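Local coordinates for protein phosphoserine aminotransferase (Bacillus alcalophilus, PDB 1W23) that catalyses the reversible, pyridoxal-phosphate-dependent transamination between phosphoserine and 3-phosphohydroxypyruvate, with glutamate and 2-oxoglutarate as the partner pair, in serine biosynthesis, at residues A[40-44]-A[45-49]; A[243-246]-A[247-250]. One frame throughout, in Å; residues are numbered along the deposited sequence.

Interaction 1. Residues A[40-44]-A[45-49]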
ATOM      1  N   SER A  40     -11.862   0.089  11.667  1.00 11.25           N
ATOM      2  CA  SER A  40     -10.891  -0.918  12.002  1.00 11.27           C
ATOM      3  C   SER A  40     -10.889  -2.059  10.998  1.00 11.28           C
ATOM      4  O   SER A  40     -11.957  -2.485  10.543  1.00 11.78           O
ATOM      5  CB  SER A  40     -11.247  -1.538  13.385  1.00 12.19           C
ATOM      6  OG  SER A  40     -10.333  -2.566  13.712  1.00 13.20           O
ATOM      7  N   HIS A  41      -9.726  -2.616  10.694  1.00 11.81           N
ATOM      8  CA  HIS A  41      -9.651  -3.828   9.881  1.00 12.43           C
ATOM      9  C   HIS A  41     -10.146  -5.058  10.632  1.00 13.63           C
ATOM     10  O   HIS A  41     -10.285  -6.116   9.996  1.00 15.94           O
ATOM     11  CB  HIS A  41      -8.209  -4.007   9.353  1.00 13.72           C
ATOM     12  CG  HIS A  41      -7.149  -4.067  10.386  1.00 14.16           C
ATOM     13  ND1 HIS A  41      -6.920  -2.920  11.165  1.00 15.76           N
ATOM     14  CD2 HIS A  41      -6.284  -5.052  10.754  1.00 16.20           C
ATOM     15  CE1 HIS A  41      -5.962  -3.217  12.003  1.00 16.43           C
ATOM     16  NE2 HIS A  41      -5.538  -4.510  11.748  1.00 16.78           N
ATOM     17  N   ARG A  42     -10.467  -4.922  11.912  1.00 14.12           N
ATOM     18  CA  ARG A  42     -11.079  -5.994  12.678  1.00 15.83           C
ATOM     19  C   ARG A  42     -12.555  -5.746  12.940  1.00 15.83           C
ATOM     20  O   ARG A  42     -13.181  -6.480  13.727  1.00 19.94           O
ATOM     21  CB  ARG A  42     -10.350  -6.112  14.011  1.00 20.28           C
ATOM     22  CG  ARG A  42      -8.938  -6.528  13.802  1.00 25.77           C
ATOM     23  CD  ARG A  42      -8.782  -7.873  13.101  1.00 36.94           C
ATOM     24  NE  ARG A  42      -7.332  -8.138  13.196  1.00 36.40           N
ATOM     25  CZ  ARG A  42      -6.813  -9.288  12.810  1.00 44.38           C
ATOM     26  NH1 ARG A  42      -7.640 -10.221  12.341  1.00 43.10           N
ATOM     27  NH2 ARG A  42      -5.493  -9.398  12.930  1.00 61.39           N
ATOM     28  N   SER A  43     -13.129  -4.725  12.314  1.00 14.62           N
ATOM     29  CA  SER A  43     -14.562  -4.540  12.355  1.00 14.38           C
ATOM     30  C   SER A  43     -15.319  -5.586  11.523  1.00 14.77           C
ATOM     31  O   SER A  43     -14.804  -6.067  10.527  1.00 14.67           O
ATOM     32  CB  SER A  43     -14.967  -3.133  11.840  1.00 13.76           C
ATOM     33  OG  SER A  43     -14.722  -2.968  10.469  1.00 13.43           O
ATOM     34  N   GLN A  44     -16.523  -5.895  11.927  1.00 16.26           N
ATOM     35  CA  GLN A  44     -17.365  -6.772  11.094  1.00 17.15           C
ATOM     36  C   GLN A  44     -17.499  -6.193   9.681  1.00 14.63           C
ATOM     37  O   GLN A  44     -17.466  -6.966   8.723  1.00 15.34           O
ATOM     38  CB  GLN A  44     -18.772  -6.926  11.700  1.00 19.19           C
ATOM     39  CG  GLN A  44     -19.615  -7.879  10.905  1.00 32.46           C
ATOM     40  CD  GLN A  44     -20.580  -8.597  11.834  1.00 53.85           C
ATOM     41  OE1 GLN A  44     -20.313  -8.789  13.029  1.00 82.84           O
ATOM     42  NE2 GLN A  44     -21.684  -8.945  11.167  1.00 85.87           N
ATOM     43  N   SER A  45     -17.683  -4.878   9.547  1.00 14.21           N
ATOM     44  CA  SER A  45     -17.926  -4.333   8.221  1.00 14.39           C
ATOM     45  C   SER A  45     -16.710  -4.543   7.296  1.00 12.13           C
ATOM     46  O   SER A  45     -16.926  -4.913   6.126  1.00 14.05           O
ATOM     47  CB  SER A  45     -18.246  -2.852   8.330  1.00 16.35           C
ATOM     48  OG  SER A  45     -19.567  -2.609   8.884  1.00 17.52           O
ATOM     49  N   TYR A  46     -15.511  -4.299   7.840  1.00 12.46           N
ATOM     50  CA  TYR A  46     -14.305  -4.469   7.012  1.00 11.39           C
ATOM     51  C   TYR A  46     -14.070  -5.971   6.774  1.00 12.19           C
ATOM     52  O   TYR A  46     -13.718  -6.390   5.672  1.00 11.56           O
ATOM     53  CB  TYR A  46     -13.042  -3.707   7.550  1.00 12.51           C
ATOM     54  CG  TYR A  46     -11.957  -4.089   6.558  1.00 11.56           C
ATOM     55  CD1 TYR A  46     -11.904  -3.469   5.315  1.00 11.59           C
ATOM     56  CD2 TYR A  46     -10.989  -5.085   6.833  1.00 11.64           C
ATOM     57  CE1 TYR A  46     -10.905  -3.824   4.390  1.00 11.11           C
ATOM     58  CE2 TYR A  46     -10.031  -5.433   5.908  1.00 11.07           C
ATOM     59  CZ  TYR A  46     -10.000  -4.791   4.690  1.00 10.88           C
ATOM     60  OH  TYR A  46      -9.038  -5.129   3.737  1.00 13.35           O
ATOM     61  N   GLU A  47     -14.220  -6.829   7.809  1.00 13.67           N
ATOM     62  CA  GLU A  47     -13.983  -8.258   7.629  1.00 14.10           C
ATOM     63  C   GLU A  47     -14.851  -8.829   6.538  1.00 14.15           C
ATOM     64  O   GLU A  47     -14.424  -9.703   5.775  1.00 14.15           O
ATOM     65  CB  GLU A  47     -14.163  -9.007   8.965  1.00 17.28           C
ATOM     66  CG  GLU A  47     -12.978  -8.732   9.963  1.00 20.33           C
ATOM     67  CD  GLU A  47     -13.151  -9.340  11.339  1.00 27.05           C
ATOM     68  OE1 GLU A  47     -12.140  -9.374  12.087  1.00 30.18           O
ATOM     69  OE2 GLU A  47     -14.315  -9.772  11.655  1.00 32.91           O
ATOM     70  N   GLU A  48     -16.097  -8.363   6.437  1.00 13.15           N
ATOM     71  CA  GLU A  48     -16.971  -8.816   5.368  1.00 14.63           C
ATOM     72  C   GLU A  48     -16.421  -8.422   3.980  1.00 12.32           C
ATOM     73  O   GLU A  48     -16.495  -9.247   3.049  1.00 13.65           O
ATOM     74  CB  GLU A  48     -18.397  -8.222   5.497  1.00 17.12           C
ATOM     75  CG  GLU A  48     -19.231  -8.725   6.610  1.00 32.60           C
ATOM     76  CD  GLU A  48     -20.579  -7.981   6.737  1.00 50.02           C
ATOM     77  OE1 GLU A  48     -20.873  -7.030   5.968  1.00 41.80           O
ATOM     78  OE2 GLU A  48     -21.338  -8.404   7.677  1.00 57.53           O
ATOM     79  N   VAL A  49     -15.906  -7.212   3.825  1.00 12.07           N
ATOM     80  CA  VAL A  49     -15.319  -6.793   2.558  1.00 11.02           C
ATOM     81  C   VAL A  49     -14.088  -7.643   2.196  1.00 10.54           C
ATOM     82  O   VAL A  49     -13.953  -8.097   1.056  1.00 10.65           O
ATOM     83  CB  VAL A  49     -14.915  -5.310   2.662  1.00 10.95           C
ATOM     84  CG1 VAL A  49     -14.060  -4.901   1.455  1.00 12.25           C
ATOM     85  CG2 VAL A  49     -16.122  -4.398   2.797  1.00 13.34           C
TER
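The hydroxyl oxygen of Ser43 is gripped from two directions: Ser43 OG accepts from Tyr46 N at 3.1 Å and donates to Ser40 O at 2.8 Å, in the plane of that carbonyl. Ser43 is the N-cap of helix 44-61 and at the same time the last residue of a type I turn that starts at Ser40. With OG placed between its own backbone N and carbonyl carbon (chi1 68°), the serine reaches both the first turn of the helix and the loop before it. Ser40 O also takes the backbone N of Ser43, and Ser40 OG accepts from Arg42 N in an ST turn. Replacing Ser43 by alanine would probably deprive Tyr46 N of its side-chain cap and take from Ser40 O the shorter of its two bonds from Ser43, letting the turn shift against the helix. Helical bonding proper starts with Glu47 N to Ser43 O, 2.9 Å, and Glu48 N to Gln44 O.

Tyr46 carries its ring with CG anti to the backbone N (chi1 178°), and the ring edge at CD2 meets His41 O at 3.4 Å. That carbonyl oxygen is buried without a polar partner in the model. The phenol hydroxyl instead bonds His50, one turn further on. The loop borders the active site: the His41 side chain lies about 6 Å from a bound pyridoxal phosphate, and by similarity Arg42 binds glutamate. Arg42 and Glu47 attract only at longer range, their planes almost perpendicular and Arg42 NH1 4.6 Å from Glu47 OE1, beyond a salt bridge. Beside the second helical bond, Gln44 NE2 lies 3.5 Å from Glu48 OE2, with amide and carboxylate planes 57° apart.

Interaction 2. Residues A[243-246]-A[247-250]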
ATOM      1  N   SER A 243      -8.035   0.169  -0.733  1.00  8.35           N
ATOM      2  CA  SER A 243      -7.665  -0.542  -1.979  1.00  8.76           C
ATOM      3  C   SER A 243      -8.354  -1.898  -2.049  1.00  8.63           C
ATOM      4  O   SER A 243      -8.812  -2.287  -3.158  1.00  9.16           O
ATOM      5  CB  SER A 243      -6.158  -0.685  -2.107  1.00 10.04           C
ATOM      6  OG  SER A 243      -5.530   0.558  -2.238  1.00 12.55           O
ATOM      7  N   ILE A 244      -8.423  -2.636  -0.960  1.00  8.70           N
ATOM      8  CA  ILE A 244      -9.095  -3.942  -0.972  1.00  8.77           C
ATOM      9  C   ILE A 244     -10.589  -3.777  -1.160  1.00  8.82           C
ATOM     10  O   ILE A 244     -11.235  -4.571  -1.892  1.00  9.08           O
ATOM     11  CB  ILE A 244      -8.709  -4.747   0.294  1.00  9.00           C
ATOM     12  CG1 ILE A 244      -7.225  -5.131   0.236  1.00  8.72           C
ATOM     13  CG2 ILE A 244      -9.606  -5.958   0.463  1.00  9.47           C
ATOM     14  CD1 ILE A 244      -6.599  -5.524   1.562  1.00 10.19           C
ATOM     15  N   TYR A 245     -11.193  -2.759  -0.561  1.00  8.72           N
ATOM     16  CA  TYR A 245     -12.612  -2.456  -0.794  1.00  9.06           C
ATOM     17  C   TYR A 245     -12.838  -2.136  -2.255  1.00  8.42           C
ATOM     18  O   TYR A 245     -13.815  -2.643  -2.870  1.00  8.98           O
ATOM     19  CB  TYR A 245     -12.972  -1.255   0.126  1.00  9.62           C
ATOM     20  CG  TYR A 245     -14.213  -0.543  -0.317  1.00  9.11           C
ATOM     21  CD1 TYR A 245     -15.491  -0.988   0.014  1.00  9.79           C
ATOM     22  CD2 TYR A 245     -14.144   0.610  -1.097  1.00  9.96           C
ATOM     23  CE1 TYR A 245     -16.618  -0.307  -0.408  1.00  9.84           C
ATOM     24  CE2 TYR A 245     -15.256   1.259  -1.538  1.00 10.84           C
ATOM     25  CZ  TYR A 245     -16.515   0.786  -1.178  1.00 10.24           C
ATOM     26  OH  TYR A 245     -17.607   1.471  -1.662  1.00 12.62           O
ATOM     27  N   MET A 246     -11.988  -1.320  -2.888  1.00  8.60           N
ATOM     28  CA  MET A 246     -12.185  -1.019  -4.313  1.00  8.71           C
ATOM     29  C   MET A 246     -12.011  -2.262  -5.159  1.00  8.60           C
ATOM     30  O   MET A 246     -12.752  -2.447  -6.151  1.00  8.96           O
ATOM     31  CB  MET A 246     -11.233   0.095  -4.757  1.00  8.77           C
ATOM     32  CG  MET A 246     -11.626   1.460  -4.266  1.00 10.52           C
ATOM     33  SD  MET A 246     -13.209   2.045  -4.829  1.00 12.51           S
ATOM     34  CE  MET A 246     -13.113   1.873  -6.580  1.00 13.39           C
ATOM     35  N   LEU A 247     -11.036  -3.124  -4.853  1.00  8.50           N
ATOM     36  CA  LEU A 247     -10.865  -4.397  -5.502  1.00  8.66           C
ATOM     37  C   LEU A 247     -12.168  -5.217  -5.412  1.00  8.75           C
ATOM     38  O   LEU A 247     -12.638  -5.760  -6.427  1.00  9.12           O
ATOM     39  CB  LEU A 247      -9.686  -5.144  -4.859  1.00  9.39           C
ATOM     40  CG  LEU A 247      -9.505  -6.627  -5.233  1.00 11.42           C
ATOM     41  CD1 LEU A 247      -9.187  -6.880  -6.623  1.00 16.44           C
ATOM     42  CD2 LEU A 247      -8.473  -7.230  -4.267  1.00 18.46           C
ATOM     43  N   ARG A 248     -12.766  -5.310  -4.223  1.00  8.90           N
ATOM     44  CA  ARG A 248     -14.034  -5.990  -4.085  1.00  9.10           C
ATOM     45  C   ARG A 248     -15.042  -5.410  -5.065  1.00  8.98           C
ATOM     46  O   ARG A 248     -15.753  -6.156  -5.763  1.00  9.23           O
ATOM     47  CB  ARG A 248     -14.471  -5.900  -2.604  1.00  9.19           C
ATOM     48  CG  ARG A 248     -15.672  -6.784  -2.219  1.00 10.61           C
ATOM     49  CD  ARG A 248     -17.054  -6.343  -2.743  1.00 10.71           C
ATOM     50  NE  ARG A 248     -17.344  -4.932  -2.381  1.00 10.66           N
ATOM     51  CZ  ARG A 248     -17.926  -4.591  -1.259  1.00 11.29           C
ATOM     52  NH1 ARG A 248     -18.365  -5.483  -0.372  1.00 13.47           N
ATOM     53  NH2 ARG A 248     -18.085  -3.273  -0.987  1.00 12.79           N
ATOM     54  N   ASN A 249     -15.190  -4.073  -5.075  1.00  8.61           N
ATOM     55  CA  ASN A 249     -16.166  -3.452  -5.976  1.00  9.09           C
ATOM     56  C   ASN A 249     -15.888  -3.787  -7.431  1.00  8.91           C
ATOM     57  O   ASN A 249     -16.862  -4.043  -8.205  1.00  9.10           O
ATOM     58  CB  ASN A 249     -16.171  -1.941  -5.788  1.00  8.81           C
ATOM     59  CG  ASN A 249     -16.791  -1.465  -4.506  1.00 10.48           C
ATOM     60  OD1 ASN A 249     -17.162  -2.247  -3.617  1.00 10.46           O
ATOM     61  ND2 ASN A 249     -16.981  -0.136  -4.449  1.00 11.90           N
ATOM     62  N   VAL A 250     -14.653  -3.792  -7.873  1.00  8.47           N
ATOM     63  CA  VAL A 250     -14.322  -4.154  -9.269  1.00  8.63           C
ATOM     64  C   VAL A 250     -14.677  -5.592  -9.544  1.00  8.33           C
ATOM     65  O   VAL A 250     -15.254  -5.915 -10.590  1.00  9.17           O
ATOM     66  CB  VAL A 250     -12.839  -3.842  -9.557  1.00  8.66           C
ATOM     67  CG1 VAL A 250     -12.456  -4.410 -10.932  1.00 10.27           C
ATOM     68  CG2 VAL A 250     -12.597  -2.347  -9.512  1.00  9.61           C
TER
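Leu247, Arg248, Asn249 and Val250 each donate their backbone N to the carbonyl oxygen four residues earlier, a regular alpha-helical run from Ser243 O to Met246 O in the N-terminal half of helix 241-256. Its side-chain contact centres on Tyr245, Arg248 and Asn249. Asn249 CG is anti to its carbonyl carbon (chi1 -72°), which turns the amide back along the helix and brings OD1 over one face of the Tyr245 ring, 3.7 Å above the plane and displaced toward the rim. Asn249 ND2 makes a weak bond to Tyr245 OH, 3.3 Å, while the phenol has a further partner in Glu25 and ND2 also donates to Ala18 O. Arg248 holds the amide in place by a side-on grip: both its NE and its NH2 reach Asn249 OD1 at 3.0 Å, with that oxygen nearly in the guanidinium plane. The bends at chi2 and chi3 of Arg248 fold the chain round to this position. Its NH2 also comes within 3.4 Å of Tyr245 CE1, the ring and guanidinium planes 66° apart. Gln52 of helix 44-61 receives Arg248 NH1. All eight residues are buried: Tyr245 and Met246 pack on helix 16-24, Tyr245 and Arg248 on helix 44-61, and Ile244 and Leu247 on Phe71 of strand 67-72.

Overall arrangement
Interaction 1 caps the start of helix 44-61 and is only partly buried, beside the second subunit and the active site; interaction 2 lies in the buried N-terminal half of helix 241-256. The two helices meet directly: Val49 CG1 packs 3.6 Å from Tyr245 CA, and Tyr46 OH approaches Ile244 CD1. Interaction 1 depends on backbone-directed bonds of serines where the chain changes from loop to helix, with Arg42 exposed and Glu47 and Glu48 partly so. Interaction 2, where the backbone bonding is regular, instead joins a guanidinium, an amide and a phenol within a buried stretch of helix. Met37 of the second subunit touches Met246, and Asn8 and Pro11 of that subunit touch the loop of 40-44.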